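Local coordinates for protein saframycin Mx1 synthetase B (Legionella pneumophila subsp. pneumophila, PDB 3LNV) that belongs to the ANL clan of AMP-binding enzymes and goes by the name fatty acid AMP ligase, at residues A[301-306]-A[372-377]; A[344-349]-A[448-453]. All coordinates share one frame; numbering follows the deposited sequence.

Contact 1: residues A[301-306]-A[372-377]. With 1ZZ (5'-O-[(S)-(dodecanoyloxy)(hydroxy)phosphoryl]adenosine), chain B.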
loop_
_atom_site.group_PDB
_atom_site.type_symbol
_atom_site.label_atom_id
_atom_site.label_comp_id
_atom_site.label_asym_id
_atom_site.label_seq_id
_atom_site.Cartn_x
_atom_site.Cartn_y
_atom_site.Cartn_z
ATOM N N VAL A 301 -1.415 1.291 13.357
ATOM C CA VAL A 301 -1.376 2.726 13.561
ATOM C C VAL A 301 -0.960 3.040 15.013
ATOM O O VAL A 301 -1.585 2.548 15.951
ATOM C CB VAL A 301 -2.796 3.299 13.319
ATOM C CG1 VAL A 301 -2.830 4.806 13.596
ATOM C CG2 VAL A 301 -3.266 2.988 11.904
ATOM N N ARG A 302 0.067 3.863 15.192
ATOM C CA ARG A 302 0.611 4.152 16.520
ATOM C C ARG A 302 0.377 5.601 16.938
ATOM O O ARG A 302 0.741 6.532 16.216
ATOM C CB ARG A 302 2.109 3.928 16.531
ATOM C CG ARG A 302 2.564 2.682 15.801
ATOM C CD ARG A 302 4.082 2.663 15.635
ATOM N NE ARG A 302 4.798 2.528 16.908
ATOM C CZ ARG A 302 5.422 3.521 17.543
ATOM N NH1 ARG A 302 5.420 4.761 17.049
ATOM N NH2 ARG A 302 6.049 3.268 18.687
ATOM N N GLU A 303 -0.185 5.776 18.133
ATOM C CA GLU A 303 -0.329 7.090 18.733
ATOM C C GLU A 303 0.994 7.844 18.768
ATOM O O GLU A 303 1.044 9.028 18.434
ATOM C CB GLU A 303 -0.911 6.953 20.148
ATOM C CG GLU A 303 -0.910 8.229 20.949
ATOM C CD GLU A 303 -1.733 9.318 20.306
ATOM O OE1 GLU A 303 -2.719 8.970 19.612
ATOM O OE2 GLU A 303 -1.405 10.520 20.499
ATOM N N GLU A 304 2.072 7.170 19.168
ATOM C CA GLU A 304 3.371 7.835 19.309
ATOM C C GLU A 304 3.861 8.466 18.009
ATOM O O GLU A 304 4.424 9.557 17.998
ATOM C CB GLU A 304 4.431 6.848 19.792
ATOM C CG GLU A 304 4.952 7.108 21.175
ATOM C CD GLU A 304 6.336 6.512 21.382
ATOM O OE1 GLU A 304 7.131 6.491 20.408
ATOM O OE2 GLU A 304 6.623 6.066 22.514
ATOM N N THR A 305 3.662 7.750 16.914
ATOM C CA THR A 305 4.036 8.244 15.592
ATOM C C THR A 305 3.343 9.555 15.274
ATOM O O THR A 305 3.947 10.510 14.786
ATOM C CB THR A 305 3.595 7.213 14.516
ATOM O OG1 THR A 305 4.312 5.983 14.713
ATOM C CG2 THR A 305 3.837 7.743 13.116
HETATM N N MSE A 306 2.047 9.581 15.521
HETATM C CA MSE A 306 1.241 10.746 15.199
HETATM C C MSE A 306 1.546 11.927 16.136
HETATM O O MSE A 306 1.713 13.057 15.684
HETATM C CB MSE A 306 -0.245 10.360 15.171
HETATM C CG MSE A 306 -0.556 9.442 13.973
HETATM SE SE MSE A 306 -2.451 8.966 13.804
HETATM C CE MSE A 306 -2.667 7.796 15.375
ATOM N N LYS A 372 -1.414 1.652 24.546
ATOM C CA LYS A 372 -2.524 2.335 23.890
ATOM C C LYS A 372 -2.772 1.791 22.499
ATOM O O LYS A 372 -1.832 1.552 21.737
ATOM C CB LYS A 372 -2.247 3.836 23.773
ATOM C CG LYS A 372 -1.887 4.504 25.081
ATOM C CD LYS A 372 -1.537 5.966 24.846
ATOM C CE LYS A 372 -2.773 6.754 24.455
ATOM N NZ LYS A 372 -3.705 6.820 25.610
ATOM N N LEU A 373 -4.045 1.596 22.175
ATOM C CA LEU A 373 -4.435 1.201 20.836
ATOM C C LEU A 373 -5.173 2.366 20.192
ATOM O O LEU A 373 -5.951 3.056 20.853
ATOM C CB LEU A 373 -5.309 -0.053 20.876
ATOM C CG LEU A 373 -4.527 -1.287 21.338
ATOM C CD1 LEU A 373 -5.428 -2.497 21.400
ATOM C CD2 LEU A 373 -3.325 -1.532 20.406
ATOM N N VAL A 374 -4.887 2.621 18.920
ATOM C CA VAL A 374 -5.615 3.657 18.188
ATOM C C VAL A 374 -6.795 3.011 17.488
ATOM O O VAL A 374 -6.665 1.887 17.009
ATOM C CB VAL A 374 -4.708 4.368 17.162
ATOM C CG1 VAL A 374 -5.491 5.422 16.372
ATOM C CG2 VAL A 374 -3.485 4.988 17.847
ATOM N N SER A 375 -7.943 3.694 17.460
ATOM C CA SER A 375 -9.108 3.277 16.675
ATOM C C SER A 375 -8.848 3.416 15.169
ATOM O O SER A 375 -8.265 4.385 14.750
ATOM C CB SER A 375 -10.316 4.155 16.994
ATOM O OG SER A 375 -11.382 3.874 16.093
ATOM N N SER A 376 -9.307 2.452 14.377
ATOM C CA SER A 376 -9.201 2.540 12.926
ATOM C C SER A 376 -10.545 3.020 12.368
ATOM O O SER A 376 -10.771 2.984 11.160
ATOM C CB SER A 376 -8.819 1.180 12.314
ATOM O OG SER A 376 -7.482 0.798 12.643
ATOM N N GLY A 377 -11.443 3.445 13.261
ATOM C CA GLY A 377 -12.678 4.115 12.864
ATOM C C GLY A 377 -13.953 3.294 12.929
ATOM O O GLY A 377 -13.969 2.182 13.444
HETATM P P 1ZZ B . -3.160 -5.115 1.913
HETATM C C1 1ZZ B . -8.324 8.464 -0.391
HETATM N N1 1ZZ B . -3.725 -3.365 8.028
HETATM O O1 1ZZ B . -3.004 -2.412 3.594
HETATM C C2 1ZZ B . -7.531 7.664 0.637
HETATM N N2 1ZZ B . -4.799 -1.443 7.896
HETATM O O2 1ZZ B . -3.951 -3.640 1.789
HETATM C C3 1ZZ B . -7.997 6.214 0.637
HETATM N N3 1ZZ B . -3.307 -3.287 10.544
HETATM O O3 1ZZ B . -3.989 -6.161 1.553
HETATM C C4 1ZZ B . -6.982 5.148 0.998
HETATM N N4 1ZZ B . -4.235 -1.354 11.582
HETATM O O4 1ZZ B . -1.896 -5.064 1.005
HETATM C C5 1ZZ B . -7.861 4.331 2.003
HETATM N N5 1ZZ B . -5.306 0.289 10.415
HETATM O O5 1ZZ B . -2.862 -5.384 3.484
HETATM C C6 1ZZ B . -7.085 3.541 3.103
HETATM O O6 1ZZ B . -2.715 -4.805 6.288
HETATM C C7 1ZZ B . -7.664 2.353 3.879
HETATM O O7 1ZZ B . -3.285 -6.663 8.442
HETATM C C8 1ZZ B . -7.127 0.895 3.729
HETATM O O8 1ZZ B . -5.213 -7.186 6.683
HETATM C C9 1ZZ B . -5.633 0.707 3.918
HETATM C C10 1ZZ B . -5.208 -0.783 4.130
HETATM C C11 1ZZ B . -5.084 -1.560 2.798
HETATM C C12 1ZZ B . -4.135 -2.775 2.912
HETATM C C13 1ZZ B . -3.891 -5.398 4.449
HETATM C C14 1ZZ B . -3.480 -5.693 5.766
HETATM C C15 1ZZ B . -4.560 -6.059 6.858
HETATM C C16 1ZZ B . -3.921 -5.868 8.014
HETATM C C17 1ZZ B . -3.232 -4.620 7.659
HETATM C C18 1ZZ B . -4.450 -2.434 7.230
HETATM C C19 1ZZ B . -4.430 -1.715 9.265
HETATM C C20 1ZZ B . -3.806 -2.821 9.318
HETATM C C21 1ZZ B . -3.471 -2.577 11.629
HETATM C C22 1ZZ B . -4.594 -0.908 10.517
HETATM O O HOH W 1 -2.924 0.895 17.605
HETATM O O HOH W 2 -0.423 3.246 19.721
#

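Contact 2: residues A[344-349]-A[448-453]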
loop_
_atom_site.group_PDB
_atom_site.type_symbol
_atom_site.label_atom_id
_atom_site.label_comp_id
_atom_site.label_asym_id
_atom_site.label_seq_id
_atom_site.Cartn_x
_atom_site.Cartn_y
_atom_site.Cartn_z
ATOM N N SER A 344 -11.003 14.148 16.139
ATOM C CA SER A 344 -9.841 13.547 16.773
ATOM C C SER A 344 -10.086 12.056 16.795
ATOM O O SER A 344 -11.151 11.612 17.239
ATOM C CB SER A 344 -9.658 14.053 18.204
ATOM O OG SER A 344 -9.408 15.439 18.213
ATOM N N TYR A 345 -9.125 11.287 16.285
ATOM C CA TYR A 345 -9.192 9.831 16.421
ATOM C C TYR A 345 -9.071 9.476 17.902
ATOM O O TYR A 345 -8.440 10.217 18.688
ATOM C CB TYR A 345 -8.055 9.164 15.660
ATOM C CG TYR A 345 -6.698 9.546 16.197
ATOM C CD1 TYR A 345 -6.176 8.936 17.331
ATOM C CD2 TYR A 345 -5.937 10.519 15.580
ATOM C CE1 TYR A 345 -4.925 9.290 17.835
ATOM C CE2 TYR A 345 -4.677 10.877 16.078
ATOM C CZ TYR A 345 -4.183 10.253 17.199
ATOM O OH TYR A 345 -2.943 10.614 17.682
ATOM N N LYS A 346 -9.663 8.337 18.258
ATOM C CA LYS A 346 -9.690 7.840 19.627
ATOM C C LYS A 346 -8.596 6.810 19.917
ATOM O O LYS A 346 -8.108 6.117 19.011
ATOM C CB LYS A 346 -11.049 7.207 19.910
ATOM C CG LYS A 346 -12.241 8.133 19.677
ATOM C CD LYS A 346 -12.902 7.876 18.341
ATOM C CE LYS A 346 -13.982 8.908 18.035
ATOM N NZ LYS A 346 -14.902 9.096 19.205
ATOM N N THR A 347 -8.213 6.721 21.193
ATOM C CA THR A 347 -7.340 5.669 21.666
ATOM C C THR A 347 -8.002 4.931 22.844
ATOM O O THR A 347 -8.961 5.422 23.437
ATOM C CB THR A 347 -5.966 6.203 22.132
ATOM O OG1 THR A 347 -6.127 7.002 23.313
ATOM C CG2 THR A 347 -5.279 6.997 21.038
ATOM N N LEU A 348 -7.498 3.747 23.165
ATOM C CA LEU A 348 -7.930 3.045 24.370
ATOM C C LEU A 348 -6.660 2.563 25.068
ATOM O O LEU A 348 -5.652 2.308 24.404
ATOM C CB LEU A 348 -8.879 1.879 24.046
ATOM C CG LEU A 348 -10.339 2.160 23.629
ATOM C CD1 LEU A 348 -11.001 0.895 23.108
ATOM C CD2 LEU A 348 -11.201 2.778 24.760
ATOM N N THR A 349 -6.689 2.492 26.400
ATOM C CA THR A 349 -5.562 1.945 27.153
ATOM C C THR A 349 -5.890 0.560 27.700
ATOM O O THR A 349 -6.869 0.378 28.434
ATOM C CB THR A 349 -5.090 2.896 28.288
ATOM O OG1 THR A 349 -4.690 4.152 27.721
ATOM C CG2 THR A 349 -3.895 2.286 29.050
ATOM N N GLU A 448 -17.719 0.682 21.183
ATOM C CA GLU A 448 -18.405 1.941 20.944
ATOM C C GLU A 448 -18.543 2.144 19.435
ATOM O O GLU A 448 -18.494 3.279 18.955
ATOM C CB GLU A 448 -17.548 3.082 21.475
ATOM C CG GLU A 448 -18.255 4.070 22.333
ATOM C CD GLU A 448 -18.218 3.635 23.767
ATOM O OE1 GLU A 448 -18.597 2.472 24.016
ATOM O OE2 GLU A 448 -17.785 4.434 24.628
ATOM N N ASN A 449 -18.660 1.037 18.707
ATOM C CA ASN A 449 -18.720 1.035 17.234
ATOM C C ASN A 449 -17.452 1.540 16.555
ATOM O O ASN A 449 -17.493 2.111 15.456
ATOM C CB ASN A 449 -19.941 1.807 16.714
ATOM C CG ASN A 449 -20.303 1.427 15.277
ATOM O OD1 ASN A 449 -20.286 0.253 14.911
ATOM N ND2 ASN A 449 -20.624 2.425 14.460
ATOM N N GLU A 450 -16.322 1.338 17.219
ATOM C CA GLU A 450 -15.020 1.618 16.616
ATOM C C GLU A 450 -14.250 0.314 16.598
ATOM O O GLU A 450 -14.275 -0.439 17.582
ATOM C CB GLU A 450 -14.242 2.625 17.459
ATOM C CG GLU A 450 -15.064 3.851 17.877
ATOM C CD GLU A 450 -14.725 5.094 17.097
ATOM O OE1 GLU A 450 -13.645 5.140 16.472
ATOM O OE2 GLU A 450 -15.524 6.056 17.136
ATOM N N LEU A 451 -13.566 0.056 15.485
ATOM C CA LEU A 451 -12.738 -1.133 15.343
ATOM C C LEU A 451 -11.337 -0.855 15.866
ATOM O O LEU A 451 -10.677 0.075 15.414
ATOM C CB LEU A 451 -12.634 -1.540 13.861
ATOM C CG LEU A 451 -11.758 -2.765 13.560
ATOM C CD1 LEU A 451 -12.314 -4.041 14.236
ATOM C CD2 LEU A 451 -11.581 -2.981 12.025
ATOM N N TYR A 452 -10.881 -1.688 16.794
ATOM C CA TYR A 452 -9.488 -1.681 17.223
ATOM C C TYR A 452 -8.836 -2.958 16.732
ATOM O O TYR A 452 -9.204 -4.066 17.148
ATOM C CB TYR A 452 -9.383 -1.562 18.760
ATOM C CG TYR A 452 -9.817 -0.208 19.232
ATOM C CD1 TYR A 452 -8.877 0.773 19.561
ATOM C CD2 TYR A 452 -11.174 0.122 19.301
ATOM C CE1 TYR A 452 -9.274 2.028 19.971
ATOM C CE2 TYR A 452 -11.576 1.380 19.701
ATOM C CZ TYR A 452 -10.628 2.319 20.037
ATOM O OH TYR A 452 -11.051 3.569 20.428
ATOM N N VAL A 453 -7.863 -2.807 15.832
ATOM C CA VAL A 453 -7.176 -3.960 15.286
ATOM C C VAL A 453 -6.071 -4.343 16.255
ATOM O O VAL A 453 -5.278 -3.496 16.648
ATOM C CB VAL A 453 -6.569 -3.627 13.909
ATOM C CG1 VAL A 453 -5.768 -4.800 13.387
ATOM C CG2 VAL A 453 -7.682 -3.250 12.934
#

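Contact 1: residues A[301-306]-A[372-377]
Val374 turns its side chain toward the start of helix 303-313, and its two methyls meet different kinds of surface. CG1, set anti to the backbone N (chi1 178°), goes to other apolar groups. It lies 3.9 Å from Val301 CG1, where the two valines cross at about a right angle, and 3.8 Å from CE of Met306, a selenomethionine that meets it tip to tip. CG2 instead presses on main chain, 3.4 Å from Glu303 N. The polar link between the two backbones is made by water. One molecule donates to Val301 O at 2.7 Å and accepts from Val374 N at 2.9 Å. A second accepts from Glu303 N and donates to Lys372 O, serving an amide in the first turn of the helix. Glu303 and Lys372 touch through their aliphatic parts, while Glu303 OE1 is hydrogen-bonded to Tyr345 OH. At the other end the bound 5'-O-[(S)-(dodecanoyloxy)(hydroxy)phosphoryl]adenosine brings its amino nitrogen N5 to Ser376 OG in a weak, bent hydrogen bond of 3.2 Å, with Val301 CG2 also near N5. The contact thus joins the N-terminal end of helix 303-313 to strand 371-374, beside strand 323-328, whose Phe323 touches Met306 and whose Pro325 touches Val374; on the far flank Arg302, the N-cap, forms a salt bridge with Glu499 of strand 499-508.

Contact 2: residues A[344-349]-A[448-453]
Glu450 OE1 is hydrogen-bonded by Ser375 OG, and the aliphatic part of Lys346 packs against the same carboxylate. Lys346 CD lies 3.4 Å from each of OE1 and OE2 of Glu450. The ammonium group sits farther off, Lys346 NZ to Glu450 OE2 being a long salt bridge of 3.7 Å. The lysine chain bends at chi2 (100°) and crosses the glutamate at about a right angle; CD and CE, more than NZ, lie against the carboxylate at the surface. Leu348 CD1 stands over one face of the Tyr452 ring, 3.6 Å from the centroid and 19° off the normal, a CH-pi contact shifted toward the hydroxyl-bearing end of the ring, with CZ of Tyr452 its nearest atom at 3.4 Å. Lys346 CB passes close to the hydroxyl, 3.7 Å from Tyr452 OH. Phe445 also meets the tyrosine, the two ring planes almost parallel. Phe445 and Tyr452 belong to strands 442-447 and 450-456, antiparallel neighbours joined through Glu448 and Asn449, both with left-handed backbone angles close to a type I' turn: a beta hairpin whose second strand sets Tyr452 against Leu348 of strand 347-350 and Glu450 against Lys346 just before it.

From the N terminus the chain runs through the start of helix 303-313, then 344-349, then 372-377 and finally 448-453. Contact 1 closes a loop of 65 residues and contact 2 one of 98, and because their segments alternate the two loops cross rather than nest. Their centres are about 8 Å apart. Strands 347-350 and 371-374 pair antiparallel in a two-stranded sheet, giving each contact one of its segments. Contact 1 seats that sheet on helix 303-313, contact 2 ties it to the hairpin strand 450-456, and backbone bonds of Leu451 to Ser376 and Gly377 join the two contacts directly.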